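Local coordinates for protein carboxyvinyl-carboxyphosphonate phosphorylmutase (Bacillus anthracis, PDB 4IQD) that belongs to the phosphoenolpyruvate phosphomutase family of TIM-barrel proteins, forms a two-chain assembly and binds pyruvic acid in this crystal, at residues A42-R46 with L84-L90; L55-Y60 with E76-A81; A120-Q126 with Y161-D167; V141-V147 with R180-Y184. One frame throughout, in Å; residues are numbered along the deposited sequence.

Contact 1: residues A42-R46 with L84-L90; sequences ALVAR and LVRATDL
Ala42 and Leu43 meet Leu84, Ala87 and Thr88 through small apolar groups. The methyl of Ala42 packs on CG of Leu84 and also comes to 3.7 Å, CB to CG2, from the methyl of Thr88. Beside it, CD2 of Leu43 reaches CB of Ala87, at 4.1 Å, and the carbonyl oxygen of the same residue. At the other end CD1 of Leu90 lies 4.0 Å from CG of Arg46, the two side chains crossing obliquely.

These are two neighbouring outer helices of the TIM-barrel-type fold, 39-48 and 74-88; the axes of their segments 42-46 and 84-88 pass 9.6 Å apart at -45°. Between and beneath them Leu53, from the strand that follows helix 39-48, touches Ala42, Thr88 and Leu90.

The polar part is held mostly within 84-90. In the conformer described here, one of two modelled, Thr88 OG1 (chi1 62°) sits between its own N and carbonyl carbon and donates to Leu84 O at 2.9 Å, from above the carbonyl plane; Ala87 N reaches that oxygen from the opposite face. The same hydroxyl accepts from Leu90 N at 3.2 Å, an ST turn where the helix ends and Asp89 takes a positive phi. The guanidinium of Arg46 lays one face over CA of Thr88, and its NH1 stands 3.3 Å from Thr88 O at an angle too poor for a hydrogen bond.

Contact 2: residues L55-Y60 with E76-A81; sequences LSGAAY and EVAERA. With PYR (pyruvic acid), chain F; PYR (pyruvic acid), chain C.
Tyr60 lies against helix 74-88 with Arg80 and Val77 as its main neighbours, and this is the tight part of the contact. With CG anti to the backbone N (chi1 177°), the ring reaches across to the second helix, where CE1 comes to 3.5 Å from CB of Arg80 and CE2 to 4.2 Å from CG2 of Val77. Tyr60 OH comes to 3.2 Å from CB of Glu76, whose OE1 is bonded to Thr73. The Arg80 chain bends at chi2 and chi3, bringing the guanidinium round until CE1 of Tyr60 sits over the centre of one of its faces, the two planes 79° apart. Leu55 fills the inner end of the contact: its CD2 packs at 3.9 Å on CB of Ala81 and also on CG1 of Val77.

Leu55 ends a barrel strand, and Ser56 is the N-cap of the helix that follows, its OG accepting from Ala59 N at 2.8 Å. This strand-to-helix turn in the TIM-barrel-type fold lines a pyruvic acid pocket; Ser56 OG also donates to a carboxylate oxygen, O, of that ligand.

The solvent side lies at Glu79, which is exposed and does not touch 55-60. A second pyruvic acid is modelled next to it: Arg80 NE points at its O3 at 172°, though the 2.4 Å separation is very short and its detail doubtful. Arg80 of the second subunit binds this ligand too.

Contact 3: residues A120-Q126 with Y161-D167; sequences AVQIEDQ and YIVARTD
Asp125 swings its carboxylate back toward Thr166 and Asp167 because CG stands between its backbone N and carbonyl carbon (chi1 57°), while Arg165, CG anti to N at 179° and extended as far as NE, runs alongside Glu124. Asp125 therefore grips the second segment twice: OD2 accepts from Thr166 OG1 at 2.7 Å, on its syn side, and OD1 takes Asp167 N with its syn lone pair at 3.2 Å. Asp167 in turn steadies the arginine, its OD2 making a salt bridge to Arg165 NE at 3.1 Å. Glu124 OE2 comes to 3.5 Å from CD of Arg165 but lies well out of the guanidinium plane, so its influence is probably electrostatic. Gln122 NE2 approaches the guanidinium edge, with OE1 bonded to Tyr54.

The two strands pair in parallel, with five backbone hydrogen bonds alternating from Val121 N to Asp125 N. The shortest joins Arg165 N to Ile123 O at 2.7 Å. Arg165 belongs to a pyruvic acid pocket, where NH1 makes a weak bond to O3 of the ligand, and its NH2 pairs with Glu195.

This is the beta-alpha-beta crossover through helix 143-156, whose Leu146 and Ile153 cover the face carrying Ile123 and Ile162. Gln122 and Val163 point to the other face, toward the barrel interior, with strands 92-95 and 191-194 flanking the pair.

Contact 4: residues V141-V147 with R180-Y184; sequences VTTEELV and RANAY
The axes of the helical segments 143-147 and 180-184 run nearly alongside each other, 9.7 Å apart at -26°, with Thr143 opposite Arg180 and Val147 opposite Tyr184. Leu146 lays CD2 over the centre of the Tyr184 ring, a CH-pi contact 3.5 Å from the centroid; the opposite face meets Arg180 O. At the ring edge stand Thr143 O and CG2 of Val147, while CG2 of Thr143 touches CB of Ala183 at 3.7 Å.

Both helices belong to the outer layer of the TIM-barrel-type fold, covering neighbouring parallel strands. Thr142 and Glu145 start helix 143-156 with a capping box: Glu145 N reaches Thr142 OG1 at 3.1 Å, and Thr142 N returns to Glu145 OE1.

Arg180 extends past this start. Its NH2 donates to Val141 O at 2.8 Å and NH1 weakly to the same oxygen, with Thr143 OG1 over one face. NH1 also donates in plane to Tyr184 OH, at 2.8 Å, which is bonded as well to Asp125.

In the fold
From the N terminus, contact 1 closes a loop from helix 39-48 to the end of helix 74-88, and contact 2 is nested inside it, tying the turn after strand 53-55 to the same helix; the two touch where Leu84 meets Leu55. Contacts 3 and 4 come later in the chain and cross, since 141-147 falls between the strands of contact 3 and 180-184 follows them. They touch through Asp125, which meets both Val141 and Tyr184, and through Ile123 against Leu146. Contacts 1 and 3 lie on opposite sides of the chain's centre. Contacts 1 and 4 join neighbouring outer helices, and contact 3 two adjacent barrel strands.

Contact 1: residues A42-R46 with L84-L90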
loop_
_atom_site.group_PDB
_atom_site.type_symbol
_atom_site.label_atom_id
_atom_site.label_comp_id
_atom_site.label_asym_id
_atom_site.label_seq_id
_atom_site.Cartn_x
_atom_site.Cartn_y
_atom_site.Cartn_z
ATOM N N ALA A 42 -2.115 -8.474 -3.472
ATOM C CA ALA A 42 -1.513 -9.566 -4.223
ATOM C C ALA A 42 -1.815 -10.919 -3.578
ATOM O O ALA A 42 -2.119 -11.893 -4.264
ATOM C CB ALA A 42 -0.012 -9.355 -4.335
ATOM N N LEU A 43 -1.739 -10.965 -2.253
ATOM C CA LEU A 43 -1.998 -12.191 -1.511
ATOM C C LEU A 43 -3.462 -12.612 -1.582
ATOM O O LEU A 43 -3.770 -13.798 -1.684
ATOM C CB LEU A 43 -1.566 -12.020 -0.054
ATOM C CG LEU A 43 -0.053 -11.930 0.159
ATOM C CD1 LEU A 43 0.280 -11.385 1.544
ATOM C CD2 LEU A 43 0.589 -13.294 -0.054
ATOM N N VAL A 44 -4.364 -11.639 -1.522
ATOM C CA VAL A 44 -5.793 -11.925 -1.592
ATOM C C VAL A 44 -6.185 -12.445 -2.969
ATOM O O VAL A 44 -7.008 -13.351 -3.090
ATOM C CB VAL A 44 -6.636 -10.683 -1.276
ATOM C CG1 VAL A 44 -8.109 -11.030 -1.311
ATOM C CG2 VAL A 44 -6.267 -10.132 0.075
ATOM N N ALA A 45 -5.586 -11.867 -4.005
ATOM C CA ALA A 45 -5.852 -12.288 -5.371
ATOM C C ALA A 45 -5.458 -13.744 -5.573
ATOM O O ALA A 45 -6.237 -14.536 -6.103
ATOM C CB ALA A 45 -5.114 -11.394 -6.354
ATOM N N ARG A 46 -4.246 -14.082 -5.143
ATOM C CA ARG A 46 -3.734 -15.444 -5.231
ATOM C C ARG A 46 -4.695 -16.399 -4.545
ATOM O O ARG A 46 -5.131 -17.387 -5.131
ATOM C CB ARG A 46 -2.349 -15.529 -4.579
ATOM C CG ARG A 46 -1.614 -16.856 -4.778
ATOM C CD ARG A 46 -1.741 -17.787 -3.575
ATOM N NE ARG A 46 -1.156 -17.230 -2.357
ATOM C CZ ARG A 46 0.130 -17.322 -2.034
ATOM N NH1 ARG A 46 0.976 -17.941 -2.845
ATOM N NH2 ARG A 46 0.573 -16.789 -0.904
ATOM N N LEU A 84 5.315 -7.683 -4.956
ATOM C CA LEU A 84 4.282 -8.552 -5.496
ATOM C C LEU A 84 4.790 -9.973 -5.687
ATOM O O LEU A 84 4.193 -10.916 -5.184
ATOM C CB LEU A 84 3.728 -7.990 -6.805
ATOM C CG LEU A 84 2.503 -7.083 -6.674
ATOM C CD1 LEU A 84 2.775 -5.891 -5.773
ATOM C CD2 LEU A 84 2.013 -6.627 -8.043
ATOM N N VAL A 85 5.896 -10.120 -6.405
ATOM C CA VAL A 85 6.470 -11.436 -6.648
ATOM C C VAL A 85 6.924 -12.105 -5.349
ATOM O O VAL A 85 6.616 -13.272 -5.109
ATOM C CB VAL A 85 7.654 -11.362 -7.631
ATOM C CG1 VAL A 85 8.198 -12.757 -7.913
ATOM C CG2 VAL A 85 7.227 -10.687 -8.922
ATOM N N ARG A 86 7.641 -11.352 -4.517
ATOM C CA ARG A 86 8.147 -11.845 -3.236
ATOM C C ARG A 86 7.035 -12.439 -2.390
ATOM O O ARG A 86 7.264 -13.326 -1.568
ATOM C CB ARG A 86 8.798 -10.711 -2.438
ATOM C CG ARG A 86 10.181 -10.276 -2.906
ATOM C CD ARG A 86 10.673 -9.090 -2.076
ATOM N NE ARG A 86 12.078 -8.768 -2.317
ATOM C CZ ARG A 86 12.763 -7.853 -1.636
ATOM N NH1 ARG A 86 14.039 -7.627 -1.918
ATOM N NH2 ARG A 86 12.177 -7.164 -0.668
ATOM N N ALA A 87 5.825 -11.942 -2.596
ATOM C CA ALA A 87 4.714 -12.319 -1.746
ATOM C C ALA A 87 3.915 -13.505 -2.268
ATOM O O ALA A 87 3.350 -14.264 -1.488
ATOM C CB ALA A 87 3.793 -11.123 -1.527
ATOM N N THR A 88 3.885 -13.672 -3.587
ATOM C CA THR A 88 2.943 -14.598 -4.202
ATOM C C THR A 88 3.594 -15.679 -5.053
ATOM O O THR A 88 3.059 -16.784 -5.170
ATOM C CB THR A 88 1.951 -13.841 -5.094
ATOM O OG1 THR A 88 2.668 -13.185 -6.147
ATOM C CG2 THR A 88 1.197 -12.802 -4.282
ATOM N N ASP A 89 4.736 -15.349 -5.649
ATOM C CA ASP A 89 5.396 -16.212 -6.640
ATOM C C ASP A 89 4.516 -16.389 -7.883
ATOM O O ASP A 89 4.492 -17.454 -8.502
ATOM C CB ASP A 89 5.800 -17.570 -6.042
ATOM C CG ASP A 89 6.797 -18.317 -6.903
ATOM O OD1 ASP A 89 7.869 -17.750 -7.199
ATOM O OD2 ASP A 89 6.503 -19.469 -7.288
ATOM N N LEU A 90 3.788 -15.332 -8.232
ATOM C CA LEU A 90 2.958 -15.320 -9.434
ATOM C C LEU A 90 3.563 -14.441 -10.517
ATOM O O LEU A 90 4.257 -13.473 -10.211
ATOM C CB LEU A 90 1.555 -14.804 -9.115
ATOM C CG LEU A 90 0.588 -15.770 -8.442
ATOM C CD1 LEU A 90 -0.758 -15.098 -8.273
ATOM C CD2 LEU A 90 0.464 -17.037 -9.262
#

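Contact 2: residues L55-Y60 with E76-A81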
loop_
_atom_site.group_PDB
_atom_site.type_symbol
_atom_site.label_atom_id
_atom_site.label_comp_id
_atom_site.label_asym_id
_atom_site.label_seq_id
_atom_site.Cartn_x
_atom_site.Cartn_y
_atom_site.Cartn_z
ATOM N N LEU A 55 0.422 -4.789 -12.183
ATOM C CA LEU A 55 0.790 -3.573 -11.485
ATOM C C LEU A 55 0.573 -2.379 -12.403
ATOM O O LEU A 55 1.326 -2.173 -13.352
ATOM C CB LEU A 55 2.243 -3.630 -11.027
ATOM C CG LEU A 55 2.697 -2.446 -10.177
ATOM C CD1 LEU A 55 1.864 -2.351 -8.908
ATOM C CD2 LEU A 55 4.175 -2.559 -9.849
ATOM N N SER A 56 -0.471 -1.606 -12.128
ATOM C CA SER A 56 -0.808 -0.454 -12.957
ATOM C C SER A 56 -0.200 0.821 -12.398
ATOM O O SER A 56 -0.163 1.017 -11.186
ATOM C CB SER A 56 -2.322 -0.294 -13.059
ATOM O OG SER A 56 -2.757 0.885 -12.407
ATOM N N GLY A 57 0.270 1.688 -13.287
ATOM C CA GLY A 57 0.837 2.958 -12.872
ATOM C C GLY A 57 -0.201 3.770 -12.131
ATOM O O GLY A 57 0.099 4.443 -11.145
ATOM N N ALA A 58 -1.437 3.685 -12.610
ATOM C CA ALA A 58 -2.552 4.411 -12.021
ATOM C C ALA A 58 -2.722 4.058 -10.552
ATOM O O ALA A 58 -2.686 4.932 -9.687
ATOM C CB ALA A 58 -3.830 4.117 -12.785
ATOM N N ALA A 59 -2.899 2.771 -10.278
ATOM C CA ALA A 59 -3.115 2.306 -8.915
ATOM C C ALA A 59 -1.893 2.546 -8.041
ATOM O O ALA A 59 -2.018 2.920 -6.873
ATOM C CB ALA A 59 -3.489 0.840 -8.910
ATOM N N TYR A 60 -0.711 2.328 -8.612
ATOM C CA TYR A 60 0.521 2.512 -7.863
ATOM C C TYR A 60 0.641 3.940 -7.377
ATOM O O TYR A 60 0.758 4.190 -6.182
ATOM C CB TYR A 60 1.746 2.166 -8.703
ATOM C CG TYR A 60 3.036 2.420 -7.959
ATOM C CD1 TYR A 60 3.308 1.755 -6.772
ATOM C CD2 TYR A 60 3.972 3.331 -8.430
ATOM C CE1 TYR A 60 4.477 1.981 -6.076
ATOM C CE2 TYR A 60 5.150 3.563 -7.742
ATOM C CZ TYR A 60 5.397 2.883 -6.564
ATOM O OH TYR A 60 6.564 3.103 -5.862
ATOM N N GLU A 76 11.211 2.925 -8.243
ATOM C CA GLU A 76 10.054 2.800 -7.364
ATOM C C GLU A 76 9.113 1.706 -7.841
ATOM O O GLU A 76 8.655 0.880 -7.054
ATOM C CB GLU A 76 9.292 4.123 -7.300
ATOM C CG GLU A 76 10.028 5.231 -6.575
ATOM C CD GLU A 76 9.366 6.581 -6.751
ATOM O OE1 GLU A 76 8.987 6.908 -7.893
ATOM O OE2 GLU A 76 9.223 7.314 -5.751
ATOM N N VAL A 77 8.822 1.714 -9.137
ATOM C CA VAL A 77 7.908 0.745 -9.724
ATOM C C VAL A 77 8.475 -0.667 -9.624
ATOM O O VAL A 77 7.746 -1.622 -9.355
ATOM C CB VAL A 77 7.612 1.082 -11.195
ATOM C CG1 VAL A 77 6.624 0.090 -11.782
ATOM C CG2 VAL A 77 7.078 2.500 -11.309
ATOM N N ALA A 78 9.783 -0.788 -9.821
ATOM C CA ALA A 78 10.451 -2.082 -9.758
ATOM C C ALA A 78 10.475 -2.649 -8.337
ATOM O O ALA A 78 10.510 -3.864 -8.147
ATOM C CB ALA A 78 11.860 -1.976 -10.319
ATOM N N GLU A 79 10.455 -1.770 -7.339
ATOM C CA GLU A 79 10.441 -2.211 -5.946
ATOM C C GLU A 79 9.064 -2.691 -5.499
ATOM O O GLU A 79 8.949 -3.689 -4.797
ATOM C CB GLU A 79 10.931 -1.108 -5.013
ATOM C CG GLU A 79 12.395 -1.219 -4.641
ATOM C CD GLU A 79 12.686 -0.656 -3.263
ATOM O OE1 GLU A 79 13.587 -1.190 -2.583
ATOM O OE2 GLU A 79 12.010 0.314 -2.858
ATOM N N ARG A 80 8.018 -1.976 -5.893
ATOM C CA ARG A 80 6.668 -2.415 -5.573
ATOM C C ARG A 80 6.379 -3.727 -6.293
ATOM O O ARG A 80 5.683 -4.591 -5.769
ATOM C CB ARG A 80 5.640 -1.346 -5.948
ATOM C CG ARG A 80 4.196 -1.685 -5.587
ATOM C CD ARG A 80 4.003 -1.956 -4.095
ATOM N NE ARG A 80 4.373 -0.822 -3.250
ATOM C CZ ARG A 80 3.559 0.182 -2.936
ATOM N NH1 ARG A 80 2.321 0.209 -3.407
ATOM N NH2 ARG A 80 3.987 1.167 -2.159
ATOM N N ALA A 81 6.935 -3.877 -7.492
ATOM C CA ALA A 81 6.774 -5.107 -8.256
ATOM C C ALA A 81 7.484 -6.250 -7.553
ATOM O O ALA A 81 7.022 -7.391 -7.580
ATOM C CB ALA A 81 7.311 -4.932 -9.668
HETATM C C PYR F . 7.804 0.705 -0.856
HETATM O O PYR F . 8.974 1.271 -0.688
HETATM O OXT PYR F . 6.760 1.142 -0.197
HETATM C CA PYR F . 7.674 -0.358 -1.743
HETATM O O3 PYR F . 6.530 -0.579 -2.340
HETATM C CB PYR F . 8.847 -1.251 -2.012
HETATM C C PYR C . -4.053 1.632 -16.116
HETATM O O PYR C . -4.263 1.403 -14.845
HETATM O OXT PYR C . -2.930 1.233 -16.664
HETATM C CA PYR C . -5.022 2.306 -16.862
HETATM O O3 PYR C . -4.797 2.636 -18.109
HETATM C CB PYR C . -6.342 2.652 -16.236
#

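Contact 3: residues A120-Q126 with Y161-D167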
loop_
_atom_site.group_PDB
_atom_site.type_symbol
_atom_site.label_atom_id
_atom_site.label_comp_id
_atom_site.label_asym_id
_atom_site.label_seq_id
_atom_site.Cartn_x
_atom_site.Cartn_y
_atom_site.Cartn_z
ATOM N N ALA A 120 6.442 -10.019 -17.113
ATOM C CA ALA A 120 6.094 -9.279 -18.327
ATOM C C ALA A 120 5.982 -7.779 -18.073
ATOM O O ALA A 120 5.731 -7.351 -16.951
ATOM C CB ALA A 120 4.791 -9.802 -18.908
ATOM N N VAL A 121 6.165 -6.986 -19.125
ATOM C CA VAL A 121 6.034 -5.537 -19.022
ATOM C C VAL A 121 5.161 -4.969 -20.129
ATOM O O VAL A 121 5.145 -5.481 -21.249
ATOM C CB VAL A 121 7.403 -4.827 -19.065
ATOM C CG1 VAL A 121 8.175 -5.073 -17.773
ATOM C CG2 VAL A 121 8.205 -5.273 -20.284
ATOM N N GLN A 122 4.436 -3.905 -19.799
ATOM C CA GLN A 122 3.584 -3.220 -20.759
ATOM C C GLN A 122 4.148 -1.851 -21.082
ATOM O O GLN A 122 4.277 -1.002 -20.204
ATOM C CB GLN A 122 2.171 -3.063 -20.213
ATOM C CG GLN A 122 1.322 -2.089 -21.007
ATOM C CD GLN A 122 0.139 -1.571 -20.218
ATOM O OE1 GLN A 122 -0.616 -2.343 -19.629
ATOM N NE2 GLN A 122 -0.025 -0.255 -20.197
ATOM N N ILE A 123 4.474 -1.644 -22.351
ATOM C CA ILE A 123 5.032 -0.381 -22.804
ATOM C C ILE A 123 4.102 0.220 -23.855
ATOM O O ILE A 123 3.480 -0.507 -24.627
ATOM C CB ILE A 123 6.459 -0.575 -23.363
ATOM C CG1 ILE A 123 7.131 0.768 -23.645
ATOM C CG2 ILE A 123 6.449 -1.439 -24.612
ATOM C CD1 ILE A 123 8.511 0.621 -24.238
ATOM N N GLU A 124 3.994 1.546 -23.868
ATOM C CA GLU A 124 3.012 2.222 -24.711
ATOM C C GLU A 124 3.625 3.234 -25.673
ATOM O O GLU A 124 4.745 3.705 -25.468
ATOM C CB GLU A 124 1.955 2.905 -23.842
ATOM C CG GLU A 124 2.479 4.058 -23.006
ATOM C CD GLU A 124 1.502 4.477 -21.921
ATOM O OE1 GLU A 124 1.479 5.673 -21.563
ATOM O OE2 GLU A 124 0.759 3.608 -21.420
ATOM N N ASP A 125 2.874 3.567 -26.721
ATOM C CA ASP A 125 3.331 4.520 -27.730
ATOM C C ASP A 125 2.884 5.952 -27.452
ATOM O O ASP A 125 3.045 6.831 -28.295
ATOM C CB ASP A 125 2.906 4.091 -29.142
ATOM C CG ASP A 125 1.401 3.902 -29.285
ATOM O OD1 ASP A 125 0.654 4.166 -28.321
ATOM O OD2 ASP A 125 0.966 3.493 -30.383
ATOM N N GLN A 126 2.323 6.183 -26.272
ATOM C CA GLN A 126 1.993 7.535 -25.851
ATOM C C GLN A 126 3.271 8.345 -25.782
ATOM O O GLN A 126 4.345 7.799 -25.538
ATOM C CB GLN A 126 1.305 7.524 -24.487
ATOM C CG GLN A 126 -0.204 7.371 -24.548
ATOM C CD GLN A 126 -0.924 8.705 -24.509
ATOM O OE1 GLN A 126 -0.309 9.749 -24.292
ATOM N NE2 GLN A 126 -2.235 8.677 -24.716
ATOM N N TYR A 161 8.569 -11.125 -21.273
ATOM C CA TYR A 161 7.397 -11.138 -22.137
ATOM C C TYR A 161 6.947 -9.700 -22.334
ATOM O O TYR A 161 6.839 -8.944 -21.373
ATOM C CB TYR A 161 6.291 -11.960 -21.479
ATOM C CG TYR A 161 5.132 -12.336 -22.375
ATOM C CD1 TYR A 161 5.148 -13.519 -23.107
ATOM C CD2 TYR A 161 4.006 -11.530 -22.458
ATOM C CE1 TYR A 161 4.084 -13.877 -23.912
ATOM C CE2 TYR A 161 2.936 -11.880 -23.259
ATOM C CZ TYR A 161 2.980 -13.053 -23.985
ATOM O OH TYR A 161 1.916 -13.401 -24.780
ATOM N N ILE A 162 6.704 -9.308 -23.578
ATOM C CA ILE A 162 6.372 -7.920 -23.851
ATOM C C ILE A 162 4.952 -7.732 -24.336
ATOM O O ILE A 162 4.547 -8.305 -25.347
ATOM C CB ILE A 162 7.281 -7.314 -24.917
ATOM C CG1 ILE A 162 8.748 -7.477 -24.531
ATOM C CG2 ILE A 162 6.939 -5.851 -25.105
ATOM C CD1 ILE A 162 9.696 -6.958 -25.579
ATOM N N VAL A 163 4.202 -6.910 -23.614
ATOM C CA VAL A 163 2.900 -6.467 -24.079
ATOM C C VAL A 163 3.018 -5.019 -24.537
ATOM O O VAL A 163 3.511 -4.170 -23.800
ATOM C CB VAL A 163 1.835 -6.579 -22.971
ATOM C CG1 VAL A 163 0.526 -5.959 -23.427
ATOM C CG2 VAL A 163 1.636 -8.035 -22.574
ATOM N N ALA A 164 2.582 -4.742 -25.764
ATOM C CA ALA A 164 2.663 -3.391 -26.306
ATOM C C ALA A 164 1.296 -2.715 -26.361
ATOM O O ALA A 164 0.353 -3.240 -26.952
ATOM C CB ALA A 164 3.305 -3.408 -27.686
ATOM N N ARG A 165 1.194 -1.546 -25.740
ATOM C CA ARG A 165 -0.052 -0.794 -25.740
ATOM C C ARG A 165 -0.037 0.285 -26.808
ATOM O O ARG A 165 0.962 0.976 -26.989
ATOM C CB ARG A 165 -0.293 -0.148 -24.378
ATOM C CG ARG A 165 -1.569 0.670 -24.323
ATOM C CD ARG A 165 -1.549 1.656 -23.178
ATOM N NE ARG A 165 -2.795 2.405 -23.090
ATOM C CZ ARG A 165 -3.536 2.489 -21.991
ATOM N NH1 ARG A 165 -3.149 1.876 -20.882
ATOM N NH2 ARG A 165 -4.658 3.194 -21.998
ATOM N N THR A 166 -1.147 0.433 -27.519
ATOM C CA THR A 166 -1.269 1.515 -28.485
ATOM C C THR A 166 -2.569 2.290 -28.279
ATOM O O THR A 166 -3.636 1.703 -28.107
ATOM C CB THR A 166 -1.136 1.010 -29.944
ATOM O OG1 THR A 166 -1.309 2.104 -30.850
ATOM C CG2 THR A 166 -2.164 -0.070 -30.248
ATOM N N ASP A 167 -2.468 3.615 -28.266
ATOM C CA ASP A 167 -3.644 4.466 -28.124
ATOM C C ASP A 167 -4.047 5.061 -29.464
ATOM O O ASP A 167 -4.715 6.090 -29.516
ATOM C CB ASP A 167 -3.381 5.589 -27.118
ATOM C CG ASP A 167 -3.420 5.108 -25.681
ATOM O OD1 ASP A 167 -4.472 5.263 -25.032
ATOM O OD2 ASP A 167 -2.398 4.577 -25.201
#

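Contact 4: residues V141-V147 with R180-Y184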
loop_
_atom_site.group_PDB
_atom_site.type_symbol
_atom_site.label_atom_id
_atom_site.label_comp_id
_atom_site.label_asym_id
_atom_site.label_seq_id
_atom_site.Cartn_x
_atom_site.Cartn_y
_atom_site.Cartn_z
ATOM N N VAL A 141 4.054 8.836 -30.023
ATOM C CA VAL A 141 5.357 8.830 -30.663
ATOM C C VAL A 141 5.223 8.130 -31.999
ATOM O O VAL A 141 4.209 7.487 -32.271
ATOM C CB VAL A 141 6.401 8.078 -29.827
ATOM C CG1 VAL A 141 6.525 8.696 -28.447
ATOM C CG2 VAL A 141 6.045 6.599 -29.733
ATOM N N THR A 142 6.244 8.256 -32.837
ATOM C CA THR A 142 6.229 7.582 -34.122
ATOM C C THR A 142 6.258 6.085 -33.894
ATOM O O THR A 142 6.657 5.614 -32.828
ATOM C CB THR A 142 7.432 7.971 -34.982
ATOM O OG1 THR A 142 8.640 7.647 -34.285
ATOM C CG2 THR A 142 7.408 9.454 -35.282
ATOM N N THR A 143 5.822 5.339 -34.899
ATOM C CA THR A 143 5.832 3.891 -34.825
ATOM C C THR A 143 7.247 3.384 -34.577
ATOM O O THR A 143 7.456 2.502 -33.747
ATOM C CB THR A 143 5.270 3.267 -36.108
ATOM O OG1 THR A 143 3.957 3.787 -36.352
ATOM C CG2 THR A 143 5.194 1.759 -35.976
ATOM N N GLU A 144 8.212 3.963 -35.285
ATOM C CA GLU A 144 9.618 3.599 -35.140
ATOM C C GLU A 144 10.102 3.835 -33.721
ATOM O O GLU A 144 10.904 3.070 -33.185
ATOM C CB GLU A 144 10.482 4.417 -36.099
ATOM C CG GLU A 144 11.974 4.335 -35.808
ATOM C CD GLU A 144 12.786 5.327 -36.615
ATOM O OE1 GLU A 144 12.554 6.547 -36.469
ATOM O OE2 GLU A 144 13.653 4.886 -37.398
ATOM N N GLU A 145 9.599 4.904 -33.117
ATOM C CA GLU A 145 10.019 5.300 -31.786
ATOM C C GLU A 145 9.770 4.192 -30.765
ATOM O O GLU A 145 10.625 3.917 -29.927
ATOM C CB GLU A 145 9.310 6.590 -31.379
ATOM C CG GLU A 145 10.208 7.601 -30.690
ATOM C CD GLU A 145 9.623 9.003 -30.701
ATOM O OE1 GLU A 145 9.102 9.425 -31.761
ATOM O OE2 GLU A 145 9.681 9.678 -29.650
ATOM N N LEU A 146 8.610 3.546 -30.844
ATOM C CA LEU A 146 8.324 2.420 -29.960
ATOM C C LEU A 146 9.050 1.168 -30.431
ATOM O O LEU A 146 9.498 0.359 -29.621
ATOM C CB LEU A 146 6.823 2.141 -29.856
ATOM C CG LEU A 146 6.505 1.071 -28.802
ATOM C CD1 LEU A 146 7.079 1.476 -27.453
ATOM C CD2 LEU A 146 5.022 0.786 -28.680
ATOM N N VAL A 147 9.158 1.019 -31.747
ATOM C CA VAL A 147 9.825 -0.126 -32.350
ATOM C C VAL A 147 11.234 -0.285 -31.803
ATOM O O VAL A 147 11.638 -1.377 -31.408
ATOM C CB VAL A 147 9.866 0.001 -33.888
ATOM C CG1 VAL A 147 11.018 -0.805 -34.480
ATOM C CG2 VAL A 147 8.536 -0.432 -34.489
ATOM N N ARG A 180 0.320 -0.031 -36.659
ATOM C CA ARG A 180 1.241 0.146 -35.542
ATOM C C ARG A 180 1.440 -1.174 -34.819
ATOM O O ARG A 180 2.570 -1.601 -34.603
ATOM C CB ARG A 180 0.712 1.184 -34.553
ATOM C CG ARG A 180 0.927 2.630 -34.957
ATOM C CD ARG A 180 0.617 3.544 -33.784
ATOM N NE ARG A 180 0.890 4.948 -34.064
ATOM C CZ ARG A 180 2.033 5.564 -33.774
ATOM N NH1 ARG A 180 3.025 4.900 -33.201
ATOM N NH2 ARG A 180 2.186 6.847 -34.062
ATOM N N ALA A 181 0.329 -1.821 -34.481
ATOM C CA ALA A 181 0.341 -3.084 -33.749
ATOM C C ALA A 181 1.227 -4.144 -34.395
ATOM O O ALA A 181 2.092 -4.716 -33.738
ATOM C CB ALA A 181 -1.080 -3.612 -33.586
ATOM N N ASN A 182 1.014 -4.396 -35.681
ATOM C CA ASN A 182 1.786 -5.409 -36.392
ATOM C C ASN A 182 3.271 -5.074 -36.471
ATOM O O ASN A 182 4.111 -5.963 -36.596
ATOM C CB ASN A 182 1.221 -5.638 -37.795
ATOM C CG ASN A 182 -0.080 -6.418 -37.782
ATOM O OD1 ASN A 182 -0.280 -7.303 -36.950
ATOM N ND2 ASN A 182 -0.973 -6.093 -38.712
ATOM N N ALA A 183 3.587 -3.786 -36.400
ATOM C CA ALA A 183 4.975 -3.347 -36.401
ATOM C C ALA A 183 5.620 -3.685 -35.069
ATOM O O ALA A 183 6.733 -4.206 -35.019
ATOM C CB ALA A 183 5.060 -1.860 -36.659
ATOM N N TYR A 184 4.905 -3.386 -33.992
ATOM C CA TYR A 184 5.394 -3.641 -32.648
ATOM C C TYR A 184 5.604 -5.137 -32.443
ATOM O O TYR A 184 6.531 -5.555 -31.752
ATOM C CB TYR A 184 4.402 -3.114 -31.612
ATOM C CG TYR A 184 4.106 -1.630 -31.699
ATOM C CD1 TYR A 184 4.993 -0.746 -32.302
ATOM C CD2 TYR A 184 2.934 -1.113 -31.163
ATOM C CE1 TYR A 184 4.712 0.611 -32.372
ATOM C CE2 TYR A 184 2.645 0.236 -31.229
ATOM C CZ TYR A 184 3.535 1.095 -31.832
ATOM O OH TYR A 184 3.239 2.437 -31.893
#